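Local coordinates for VMB-1 (Vibrio alginolyticus, PDB 6LF4), which probably hydrolyses the beta-lactam ring of antibiotics, using zinc to turn them into substituted beta-amino acids and so contributing to antibiotic resistance, at residues T104-K109 and H144-I149; G161-K166 and P203-V208; W56-T61 and S88-L93. All coordinates share one frame; numbering follows the deposited sequence.

Contact 1: residues T104-K109 and H144-I149; sequences TSLTNK and HTEDNI. With ZN (zinc ion), chain E; LMP ((2~{S},3~{R},4~{S})-2-[(2~{S},3~{R})-1,3-bis(oxidanyl)-1-oxidanylidene-butan-2-yl]-4-[(3~{S},5~{S})-5-(dimethylcarbamoy l)pyrrolidin-3-yl]sulfanyl-3-methyl-3,4-dihydro-2~{H}-pyrrole-5-carboxylic acid), chain G.
Thr107 OG1 donates to Asp147 OD2 at 2.7 Å, and OD2 receives it on its anti lone pair. The two side chains cross at about a right angle, and Asp147 CB also sits 3.8 Å from Leu106 CB, so the first turn of helix 105-113 bears directly on the loop. With CG between its backbone N and carbonyl carbon (chi1 62°), Asp147 has its carboxylate between the helix and Thr145, OD2 facing Thr107 and OD1 taking the Thr145 hydroxyl from above the carboxylate plane. Two hydroxyls and, weakly, Phe83 N thus hold this buried group. Beside it, Thr104 CG2 packs on Ile149 CG2 at 3.7 Å, while Thr104 OG1 caps the helix through a nearly straight bond from Thr107 N (174°). The outer side is looser, with Lys109 exposed and Glu146 partly exposed. Lys109, bent at chi3, brings NZ to 3.2 Å from Glu146 OE2 in a salt bridge, approaching 30° out of the carboxylate plane, with a weak bond to OE1. At the start of 144-149, His144 NE2 binds a zinc ion at 2.0 Å, joining His82 and His84 in the three-histidine site characteristic of class B1 metallo-beta-lactamases.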
loop_
_atom_site.group_PDB
_atom_site.type_symbol
_atom_site.label_atom_id
_atom_site.label_comp_id
_atom_site.label_asym_id
_atom_site.label_seq_id
_atom_site.Cartn_x
_atom_site.Cartn_y
_atom_site.Cartn_z
ATOM N N THR A 104 -8.180 4.017 7.574
ATOM C CA THR A 104 -8.420 5.254 8.356
ATOM C C THR A 104 -9.863 5.711 8.152
ATOM O O THR A 104 -10.498 5.288 7.173
ATOM C CB THR A 104 -7.412 6.351 8.030
ATOM O OG1 THR A 104 -7.732 6.877 6.742
ATOM C CG2 THR A 104 -5.993 5.844 8.095
ATOM N N SER A 105 -10.328 6.598 9.022
ATOM C CA SER A 105 -11.612 7.327 8.881
ATOM C C SER A 105 -11.669 8.100 7.557
ATOM O O SER A 105 -12.756 8.166 6.968
ATOM C CB SER A 105 -11.806 8.221 10.064
ATOM O OG SER A 105 -10.610 8.939 10.318
ATOM N N LEU A 106 -10.557 8.659 7.082
ATOM C CA LEU A 106 -10.526 9.394 5.781
ATOM C C LEU A 106 -10.732 8.403 4.626
ATOM O O LEU A 106 -11.523 8.711 3.739
ATOM C CB LEU A 106 -9.194 10.131 5.629
ATOM C CG LEU A 106 -9.056 11.432 6.425
ATOM C CD1 LEU A 106 -7.649 11.996 6.323
ATOM C CD2 LEU A 106 -10.064 12.472 5.947
ATOM N N THR A 107 -10.032 7.260 4.620
ATOM C CA THR A 107 -10.232 6.206 3.597
ATOM C C THR A 107 -11.696 5.742 3.616
ATOM O O THR A 107 -12.308 5.634 2.540
ATOM C CB THR A 107 -9.260 5.038 3.767
ATOM O OG1 THR A 107 -7.938 5.548 3.609
ATOM C CG2 THR A 107 -9.505 3.919 2.775
ATOM N N ASN A 108 -12.280 5.506 4.788
ATOM C CA ASN A 108 -13.671 4.994 4.850
ATOM C C ASN A 108 -14.632 6.053 4.309
ATOM O O ASN A 108 -15.612 5.646 3.646
ATOM C CB ASN A 108 -14.017 4.464 6.243
ATOM C CG ASN A 108 -13.505 3.049 6.422
ATOM O OD1 ASN A 108 -13.351 2.316 5.440
ATOM N ND2 ASN A 108 -13.196 2.673 7.653
ATOM N N LYS A 109 -14.393 7.335 4.606
ATOM C CA LYS A 109 -15.210 8.464 4.088
ATOM C C LYS A 109 -15.195 8.404 2.561
ATOM O O LYS A 109 -16.268 8.539 1.943
ATOM C CB LYS A 109 -14.691 9.837 4.525
ATOM C CG LYS A 109 -15.296 11.013 3.759
ATOM C CD LYS A 109 -14.769 12.387 4.159
ATOM C CE LYS A 109 -13.334 12.632 3.738
ATOM N NZ LYS A 109 -12.958 14.062 3.871
ATOM N N HIS A 144 -0.956 11.671 -3.127
ATOM C CA HIS A 144 -1.676 10.928 -4.193
ATOM C C HIS A 144 -3.195 10.969 -3.956
ATOM O O HIS A 144 -3.925 11.079 -4.935
ATOM C CB HIS A 144 -1.118 9.504 -4.290
ATOM C CG HIS A 144 -1.924 8.619 -5.178
ATOM N ND1 HIS A 144 -1.886 8.716 -6.551
ATOM C CD2 HIS A 144 -2.819 7.663 -4.884
ATOM C CE1 HIS A 144 -2.709 7.833 -7.083
ATOM N NE2 HIS A 144 -3.304 7.168 -6.081
ATOM N N THR A 145 -3.659 10.838 -2.709
ATOM C CA THR A 145 -5.059 11.051 -2.287
ATOM C C THR A 145 -5.039 11.819 -0.955
ATOM O O THR A 145 -3.959 11.920 -0.339
ATOM C CB THR A 145 -5.846 9.735 -2.132
ATOM O OG1 THR A 145 -5.131 8.893 -1.227
ATOM C CG2 THR A 145 -6.072 8.985 -3.428
ATOM N N GLU A 146 -6.192 12.311 -0.516
ATOM C CA GLU A 146 -6.402 12.902 0.828
ATOM C C GLU A 146 -6.037 11.876 1.911
ATOM O O GLU A 146 -5.573 12.300 2.972
ATOM C CB GLU A 146 -7.854 13.365 0.954
ATOM C CG GLU A 146 -8.249 13.843 2.343
ATOM C CD GLU A 146 -9.695 14.299 2.526
ATOM O OE1 GLU A 146 -10.566 13.926 1.692
ATOM O OE2 GLU A 146 -9.949 15.044 3.502
ATOM N N ASP A 147 -6.230 10.584 1.647
ATOM C CA ASP A 147 -6.339 9.543 2.700
ATOM C C ASP A 147 -5.096 8.662 2.737
ATOM O O ASP A 147 -5.016 7.871 3.689
ATOM C CB ASP A 147 -7.558 8.639 2.509
ATOM C CG ASP A 147 -7.526 7.863 1.203
ATOM O OD1 ASP A 147 -7.165 8.459 0.190
ATOM O OD2 ASP A 147 -7.875 6.674 1.205
ATOM N N ASN A 148 -4.143 8.825 1.823
ATOM C CA ASN A 148 -3.026 7.855 1.677
ATOM C C ASN A 148 -2.228 7.719 2.985
ATOM O O ASN A 148 -1.890 8.744 3.588
ATOM C CB ASN A 148 -2.064 8.171 0.543
ATOM C CG ASN A 148 -1.608 9.613 0.476
ATOM O OD1 ASN A 148 -1.429 10.311 1.495
ATOM N ND2 ASN A 148 -1.383 10.045 -0.749
ATOM N N ILE A 149 -1.895 6.485 3.362
ATOM C CA ILE A 149 -1.020 6.184 4.539
ATOM C C ILE A 149 0.186 5.398 4.050
ATOM O O ILE A 149 0.102 4.797 2.973
ATOM C CB ILE A 149 -1.772 5.389 5.614
ATOM C CG1 ILE A 149 -2.355 4.100 5.025
ATOM C CG2 ILE A 149 -2.826 6.243 6.311
ATOM C CD1 ILE A 149 -2.695 3.062 6.052
HETATM ZN ZN ZN E . -4.406 5.534 -6.196
HETATM C C1 LMP G . -2.507 4.154 -12.316
HETATM C C2 LMP G . -1.348 5.134 -12.067
HETATM C C3 LMP G . -1.153 5.061 -10.573
HETATM O O7A LMP G . 2.715 4.631 -14.665
HETATM C C6A LMP G . 2.987 3.462 -14.940
HETATM N N7A LMP G . 3.964 3.134 -15.807
HETATM C C9A LMP G . 4.890 4.130 -16.350
HETATM C C8A LMP G . 4.167 1.756 -16.263
HETATM C C5A LMP G . 2.230 2.300 -14.313
HETATM C C2A LMP G . 0.716 2.425 -14.543
HETATM N N3A LMP G . 2.393 2.278 -12.851
HETATM C C4A LMP G . 1.084 2.141 -12.206
HETATM C C1A LMP G . 0.160 2.837 -13.187
HETATM S S21 LMP G . 0.165 4.635 -12.963
HETATM C C31 LMP G . -0.536 5.968 -9.855
HETATM O O31 LMP G . -0.636 7.136 -10.179
HETATM O O32 LMP G . 0.113 5.605 -8.891
HETATM N N4 LMP G . -1.669 3.997 -10.061
HETATM C C11 LMP G . -3.714 4.788 -12.988
HETATM C C5 LMP G . -2.782 3.549 -10.933
HETATM C C6 LMP G . -4.122 3.976 -10.332
HETATM C C61 LMP G . -5.073 2.791 -10.119
HETATM O O62 LMP G . -5.410 2.238 -11.390
HETATM C C62 LMP G . -6.335 3.169 -9.378
HETATM C C7 LMP G . -3.969 4.812 -9.056
HETATM O O71 LMP G . -4.180 6.038 -9.149
HETATM O O72 LMP G . -3.647 4.208 -8.013
HETATM O O HOH W 1 -6.084 8.557 6.072
#

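Contact 2: residues G161-K166 and P203-V208. With ZN (zinc ion), chain F; LMP ((2~{S},3~{R},4~{S})-2-[(2~{S},3~{R})-1,3-bis(oxidanyl)-1-oxidanylidene-butan-2-yl]-4-[(3~{S},5~{S})-5-(dimethylcarbamoy l)pyrrolidin-3-yl]sulfanyl-3-methyl-3,4-dihydro-2~{H}-pyrrole-5-carboxylic acid), chain G.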
loop_
_atom_site.group_PDB
_atom_site.type_symbol
_atom_site.label_atom_id
_atom_site.label_comp_id
_atom_site.label_asym_id
_atom_site.label_seq_id
_atom_site.Cartn_x
_atom_site.Cartn_y
_atom_site.Cartn_z
ATOM N N GLY A 161 5.384 2.603 0.758
ATOM C CA GLY A 161 4.924 3.958 0.414
ATOM C C GLY A 161 3.581 3.906 -0.271
ATOM O O GLY A 161 2.853 4.917 -0.276
ATOM N N GLY A 162 3.230 2.762 -0.849
ATOM C CA GLY A 162 2.092 2.706 -1.778
ATOM C C GLY A 162 2.188 3.814 -2.827
ATOM O O GLY A 162 3.307 4.260 -3.141
ATOM N N CYS A 163 1.050 4.226 -3.378
ATOM C CA CYS A 163 0.963 5.197 -4.503
ATOM C C CYS A 163 1.328 6.614 -4.047
ATOM O O CYS A 163 1.600 7.444 -4.905
ATOM C CB CYS A 163 -0.397 5.068 -5.158
ATOM S SG CYS A 163 -0.627 3.343 -5.664
ATOM N N PHE A 164 1.453 6.851 -2.736
ATOM C CA PHE A 164 2.072 8.084 -2.189
ATOM C C PHE A 164 3.520 8.223 -2.693
ATOM O O PHE A 164 4.067 9.342 -2.714
ATOM C CB PHE A 164 1.984 8.057 -0.661
ATOM C CG PHE A 164 2.545 9.259 0.029
ATOM C CD1 PHE A 164 1.859 10.460 0.008
ATOM C CD2 PHE A 164 3.726 9.179 0.757
ATOM C CE1 PHE A 164 2.350 11.562 0.688
ATOM C CE2 PHE A 164 4.213 10.290 1.437
ATOM C CZ PHE A 164 3.527 11.473 1.382
ATOM N N VAL A 165 4.151 7.124 -3.074
ATOM C CA VAL A 165 5.583 7.115 -3.466
ATOM C C VAL A 165 5.690 6.637 -4.911
ATOM O O VAL A 165 5.123 5.578 -5.220
ATOM C CB VAL A 165 6.415 6.235 -2.516
ATOM C CG1 VAL A 165 7.867 6.169 -2.969
ATOM C CG2 VAL A 165 6.314 6.750 -1.082
ATOM N N LYS A 166 6.418 7.381 -5.733
ATOM C CA LYS A 166 6.654 7.005 -7.156
ATOM C C LYS A 166 8.019 6.304 -7.265
ATOM O O LYS A 166 8.926 6.593 -6.454
ATOM C CB LYS A 166 6.499 8.262 -8.012
ATOM C CG LYS A 166 5.131 8.922 -7.942
ATOM C CD LYS A 166 3.986 8.090 -8.494
ATOM C CE LYS A 166 2.710 8.229 -7.684
ATOM N NZ LYS A 166 1.851 7.013 -7.736
ATOM N N PRO A 203 7.280 1.309 -3.756
ATOM C CA PRO A 203 6.258 2.137 -4.390
ATOM C C PRO A 203 5.016 1.288 -4.704
ATOM O O PRO A 203 5.079 0.062 -4.657
ATOM C CB PRO A 203 7.019 2.677 -5.616
ATOM C CG PRO A 203 7.943 1.549 -6.017
ATOM C CD PRO A 203 8.331 0.892 -4.703
ATOM N N GLY A 204 3.872 1.929 -4.938
ATOM C CA GLY A 204 2.638 1.218 -5.316
ATOM C C GLY A 204 2.800 0.528 -6.672
ATOM O O GLY A 204 2.106 -0.464 -6.900
ATOM N N HIS A 205 3.686 1.060 -7.524
ATOM C CA HIS A 205 4.009 0.583 -8.895
ATOM C C HIS A 205 5.486 0.854 -9.170
ATOM O O HIS A 205 5.971 1.975 -8.840
ATOM C CB HIS A 205 3.163 1.273 -9.987
ATOM C CG HIS A 205 1.723 1.441 -9.642
ATOM N ND1 HIS A 205 0.769 0.440 -9.858
ATOM C CD2 HIS A 205 1.065 2.488 -9.104
ATOM C CE1 HIS A 205 -0.411 0.881 -9.467
ATOM N NE2 HIS A 205 -0.254 2.142 -8.995
ATOM N N GLY A 206 6.156 -0.113 -9.793
ATOM C CA GLY A 206 7.536 0.066 -10.263
ATOM C C GLY A 206 8.517 -0.472 -9.249
ATOM O O GLY A 206 8.089 -1.125 -8.296
ATOM N N GLU A 207 9.786 -0.153 -9.446
ATOM C CA GLU A 207 10.934 -0.863 -8.840
ATOM C C GLU A 207 11.054 -0.420 -7.369
ATOM O O GLU A 207 10.905 0.785 -7.110
ATOM C CB GLU A 207 12.212 -0.558 -9.643
ATOM C CG GLU A 207 11.994 -0.157 -11.105
ATOM C CD GLU A 207 11.438 1.249 -11.374
ATOM O OE1 GLU A 207 12.133 2.273 -11.050
ATOM O OE2 GLU A 207 10.292 1.330 -11.903
ATOM N N VAL A 208 11.369 -1.338 -6.453
ATOM C CA VAL A 208 11.758 -0.999 -5.050
ATOM C C VAL A 208 13.077 -0.224 -5.115
ATOM O O VAL A 208 13.830 -0.404 -6.089
ATOM C CB VAL A 208 11.827 -2.249 -4.138
ATOM C CG1 VAL A 208 10.523 -3.021 -4.153
ATOM C CG2 VAL A 208 12.981 -3.186 -4.476
HETATM ZN ZN ZN F . -1.659 3.135 -7.747
HETATM C C1 LMP G . -2.507 4.154 -12.316
HETATM C C2 LMP G . -1.348 5.134 -12.067
HETATM C C3 LMP G . -1.153 5.061 -10.573
HETATM O O7A LMP G . 2.715 4.631 -14.665
HETATM C C6A LMP G . 2.987 3.462 -14.940
HETATM N N7A LMP G . 3.964 3.134 -15.807
HETATM C C9A LMP G . 4.890 4.130 -16.350
HETATM C C8A LMP G . 4.167 1.756 -16.263
HETATM C C5A LMP G . 2.230 2.300 -14.313
HETATM C C2A LMP G . 0.716 2.425 -14.543
HETATM N N3A LMP G . 2.393 2.278 -12.851
HETATM C C4A LMP G . 1.084 2.141 -12.206
HETATM C C1A LMP G . 0.160 2.837 -13.187
HETATM S S21 LMP G . 0.165 4.635 -12.963
HETATM C C31 LMP G . -0.536 5.968 -9.855
HETATM O O31 LMP G . -0.636 7.136 -10.179
HETATM O O32 LMP G . 0.113 5.605 -8.891
HETATM N N4 LMP G . -1.669 3.997 -10.061
HETATM C C11 LMP G . -3.714 4.788 -12.988
HETATM C C5 LMP G . -2.782 3.549 -10.933
HETATM C C6 LMP G . -4.122 3.976 -10.332
HETATM C C61 LMP G . -5.073 2.791 -10.119
HETATM O O62 LMP G . -5.410 2.238 -11.390
HETATM C C62 LMP G . -6.335 3.169 -9.378
HETATM C C7 LMP G . -3.969 4.812 -9.056
HETATM O O71 LMP G . -4.180 6.038 -9.149
HETATM O O72 LMP G . -3.647 4.208 -8.013
HETATM O O HOH W 2 3.541 4.431 -7.114
#
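Cys163 presents its SG obliquely to the His205 ring, 3.6 Å from NE2, because both atoms grip one zinc ion, SG at 2.3 Å and NE2 at 2.1 Å. Cys163 SG stands anti to its own carbonyl carbon (chi1 -56°), beside the backbone N, and from there faces the metal. The rotation of the His205 ring is fixed from its other nitrogen as well, since ND1 is hydrogen-bonded to Gly37 O. Asp86 together with N4 and O72 of the ring-opened carbapenem completes the coordination, making this the second zinc site of the dinuclear metallo-beta-lactamase centre. It lies where strands 158-162 and 200-203, parallel neighbours in one sheet, run out into loops: Gly162 pairs with Pro203, and Gly204 N makes a weak, bent bond to Gly162 O (131°). Pro203 CB rests 3.5 Å from Val165 O, in the turn that follows strand 158-162. Gly204 CA passes 3.9 Å from Cys163 SG, so the backbone itself lies close to the sulfur. Lys166, bent at chi2 and chi3, doubles back to give NZ to Cys163 O at 2.9 Å, in the carbonyl plane and on a lone pair. The same NZ comes close to the ligand carboxylate oxygen O32, and it donates to a water that in turn donates to Val165 O and weakly accepts from His205 N.

Contact 3: residues W56-T61 and S88-L93; sequences WTTQGT and SGDIPL. With LMP ((2~{S},3~{R},4~{S})-2-[(2~{S},3~{R})-1,3-bis(oxidanyl)-1-oxidanylidene-butan-2-yl]-4-[(3~{S},5~{S})-5-(dimethylcarbamoy l)pyrrolidin-3-yl]sulfanyl-3-methyl-3,4-dihydro-2~{H}-pyrrole-5-carboxylic acid), chain G.
Thr61 OG1 donates to Asp90 OD2 at 2.8 Å, meeting it from above the carboxylate plane, 46° out of it. One rotamer serves two purposes at Thr61: chi1 of -59° puts OG1 beside the backbone N, facing the carboxylate, and sends CG2 beside the carbonyl carbon, where it lies 3.7 Å from both Asp90 CB and Leu93 CD2. The Thr61 and Asp90 side chains run past each other in opposite directions, whereas Thr58 crosses Asp90 at about a right angle and offers OG1 to OD1 in a weak bond of 3.3 Å. Thr58 CG2 touches the same oxygen at 3.4 Å. With CG beside the backbone N (chi1 -82°), Asp90 swings its carboxylate over to Thr58 and Thr61; although it occupies the N-cap position of helix 91-96, it makes no capping bond there and spends its carboxylate on the first turn of helix 58-69. That turn has its own cap, Thr57 OG1 accepting from Gly60 N at 3.0 Å. Just before the cap, Trp56 sets its ring edge, through CZ2, 3.1 Å from the ligand's O62. Helices 58-69 and 91-96 belong to successive beta-alpha-beta crossovers between strands 48-52, 74-79 and 100-104, as in the metallo-beta-lactamase alpha-beta/beta-alpha sandwich.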
loop_
_atom_site.group_PDB
_atom_site.type_symbol
_atom_site.label_atom_id
_atom_site.label_comp_id
_atom_site.label_asym_id
_atom_site.label_seq_id
_atom_site.Cartn_x
_atom_site.Cartn_y
_atom_site.Cartn_z
ATOM N N TRP A 56 -4.995 -6.111 -7.042
ATOM C CA TRP A 56 -5.693 -5.193 -7.969
ATOM C C TRP A 56 -6.953 -5.847 -8.553
ATOM O O TRP A 56 -7.882 -5.116 -8.917
ATOM C CB TRP A 56 -4.712 -4.804 -9.073
ATOM C CG TRP A 56 -4.980 -3.474 -9.690
ATOM C CD1 TRP A 56 -6.112 -2.713 -9.610
ATOM C CD2 TRP A 56 -4.053 -2.741 -10.496
ATOM N NE1 TRP A 56 -5.950 -1.553 -10.311
ATOM C CE2 TRP A 56 -4.694 -1.538 -10.861
ATOM C CE3 TRP A 56 -2.750 -2.980 -10.934
ATOM C CZ2 TRP A 56 -4.063 -0.580 -11.648
ATOM C CZ3 TRP A 56 -2.121 -2.023 -11.701
ATOM C CH2 TRP A 56 -2.775 -0.843 -12.053
ATOM N N THR A 57 -6.969 -7.174 -8.662
ATOM C CA THR A 57 -8.103 -7.959 -9.207
ATOM C C THR A 57 -8.585 -8.924 -8.124
ATOM O O THR A 57 -7.747 -9.377 -7.321
ATOM C CB THR A 57 -7.673 -8.693 -10.487
ATOM O OG1 THR A 57 -6.672 -9.653 -10.153
ATOM C CG2 THR A 57 -7.122 -7.767 -11.553
ATOM N N THR A 58 -9.880 -9.242 -8.115
ATOM C CA THR A 58 -10.475 -10.289 -7.242
ATOM C C THR A 58 -9.738 -11.622 -7.423
ATOM O O THR A 58 -9.577 -12.327 -6.411
ATOM C CB THR A 58 -11.972 -10.447 -7.512
ATOM O OG1 THR A 58 -12.484 -9.134 -7.734
ATOM C CG2 THR A 58 -12.705 -11.136 -6.383
ATOM N N GLN A 59 -9.274 -11.941 -8.639
ATOM C CA GLN A 59 -8.570 -13.225 -8.939
ATOM C C GLN A 59 -7.189 -13.228 -8.272
ATOM O O GLN A 59 -6.852 -14.228 -7.601
ATOM C CB GLN A 59 -8.454 -13.467 -10.448
ATOM C CG GLN A 59 -9.633 -14.244 -11.030
ATOM C CD GLN A 59 -9.720 -15.664 -10.516
ATOM O OE1 GLN A 59 -8.773 -16.448 -10.631
ATOM N NE2 GLN A 59 -10.866 -16.005 -9.941
ATOM N N GLY A 60 -6.415 -12.157 -8.453
ATOM C CA GLY A 60 -5.182 -11.904 -7.679
ATOM C C GLY A 60 -5.389 -12.151 -6.192
ATOM O O GLY A 60 -4.562 -12.852 -5.587
ATOM N N THR A 61 -6.468 -11.617 -5.618
ATOM C CA THR A 61 -6.758 -11.703 -4.166
ATOM C C THR A 61 -6.999 -13.167 -3.782
ATOM O O THR A 61 -6.388 -13.614 -2.806
ATOM C CB THR A 61 -7.887 -10.754 -3.752
ATOM O OG1 THR A 61 -7.442 -9.450 -4.117
ATOM C CG2 THR A 61 -8.186 -10.785 -2.269
ATOM N N SER A 88 -7.539 -1.137 -2.087
ATOM C CA SER A 88 -8.728 -1.476 -1.268
ATOM C C SER A 88 -9.745 -2.278 -2.088
ATOM O O SER A 88 -10.849 -2.493 -1.570
ATOM C CB SER A 88 -9.349 -0.204 -0.720
ATOM O OG SER A 88 -9.744 0.647 -1.782
ATOM N N GLY A 89 -9.377 -2.700 -3.311
ATOM C CA GLY A 89 -10.284 -3.324 -4.298
ATOM C C GLY A 89 -11.047 -4.499 -3.712
ATOM O O GLY A 89 -12.224 -4.617 -3.994
ATOM N N ASP A 90 -10.416 -5.327 -2.880
ATOM C CA ASP A 90 -11.055 -6.588 -2.434
ATOM C C ASP A 90 -11.452 -6.503 -0.960
ATOM O O ASP A 90 -11.563 -7.559 -0.333
ATOM C CB ASP A 90 -10.202 -7.771 -2.893
ATOM C CG ASP A 90 -10.502 -8.108 -4.353
ATOM O OD1 ASP A 90 -11.671 -8.418 -4.638
ATOM O OD2 ASP A 90 -9.586 -7.993 -5.208
ATOM N N ILE A 91 -11.814 -5.311 -0.468
ATOM C CA ILE A 91 -12.400 -5.153 0.900
ATOM C C ILE A 91 -13.653 -6.018 1.023
ATOM O O ILE A 91 -13.842 -6.664 2.049
ATOM C CB ILE A 91 -12.670 -3.679 1.268
ATOM C CG1 ILE A 91 -11.404 -2.987 1.792
ATOM C CG2 ILE A 91 -13.803 -3.581 2.269
ATOM C CD1 ILE A 91 -11.522 -1.472 1.882
ATOM N N PRO A 92 -14.568 -6.031 0.026
ATOM C CA PRO A 92 -15.804 -6.815 0.131
ATOM C C PRO A 92 -15.599 -8.332 0.313
ATOM O O PRO A 92 -16.323 -8.890 1.109
ATOM C CB PRO A 92 -16.548 -6.518 -1.180
ATOM C CG PRO A 92 -15.979 -5.185 -1.626
ATOM C CD PRO A 92 -14.515 -5.237 -1.215
ATOM N N LEU A 93 -14.615 -8.925 -0.374
ATOM C CA LEU A 93 -14.241 -10.374 -0.307
ATOM C C LEU A 93 -13.632 -10.692 1.066
ATOM O O LEU A 93 -14.025 -11.724 1.666
ATOM C CB LEU A 93 -13.237 -10.704 -1.421
ATOM C CG LEU A 93 -12.649 -12.116 -1.406
ATOM C CD1 LEU A 93 -13.732 -13.166 -1.582
ATOM C CD2 LEU A 93 -11.590 -12.296 -2.482
HETATM C C1 LMP G . -2.507 4.154 -12.316
HETATM C C2 LMP G . -1.348 5.134 -12.067
HETATM C C3 LMP G . -1.153 5.061 -10.573
HETATM O O7A LMP G . 2.715 4.631 -14.665
HETATM C C6A LMP G . 2.987 3.462 -14.940
HETATM N N7A LMP G . 3.964 3.134 -15.807
HETATM C C9A LMP G . 4.890 4.130 -16.350
HETATM C C8A LMP G . 4.167 1.756 -16.263
HETATM C C5A LMP G . 2.230 2.300 -14.313
HETATM C C2A LMP G . 0.716 2.425 -14.543
HETATM N N3A LMP G . 2.393 2.278 -12.851
HETATM C C4A LMP G . 1.084 2.141 -12.206
HETATM C C1A LMP G . 0.160 2.837 -13.187
HETATM S S21 LMP G . 0.165 4.635 -12.963
HETATM C C31 LMP G . -0.536 5.968 -9.855
HETATM O O31 LMP G . -0.636 7.136 -10.179
HETATM O O32 LMP G . 0.113 5.605 -8.891
HETATM N N4 LMP G . -1.669 3.997 -10.061
HETATM C C11 LMP G . -3.714 4.788 -12.988
HETATM C C5 LMP G . -2.782 3.549 -10.933
HETATM C C6 LMP G . -4.122 3.976 -10.332
HETATM C C61 LMP G . -5.073 2.791 -10.119
HETATM O O62 LMP G . -5.410 2.238 -11.390
HETATM C C62 LMP G . -6.335 3.169 -9.378
HETATM C C7 LMP G . -3.969 4.812 -9.056
HETATM O O71 LMP G . -4.180 6.038 -9.149
HETATM O O72 LMP G . -3.647 4.208 -8.013
#

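All the touching residues of contact 2 are buried, whereas contacts 1 and 3 each have one flank at the surface. Contacts 1 and 3 are built alike: a helix start meets a loop or a second helix start through a buried aspartate and a threonine hydroxyl, though only contact 1 adds a salt bridge. Contact 2, at the ends of paired strands, relies instead on backbone pairing and a shared metal. All three border the bound carbapenem product: contact 1 gives one histidine to the first zinc ion, contact 2 a cysteine and a histidine to the second, and the two touch through His144 and Cys163, while contact 3 joins contact 2 by Trp56 against His205.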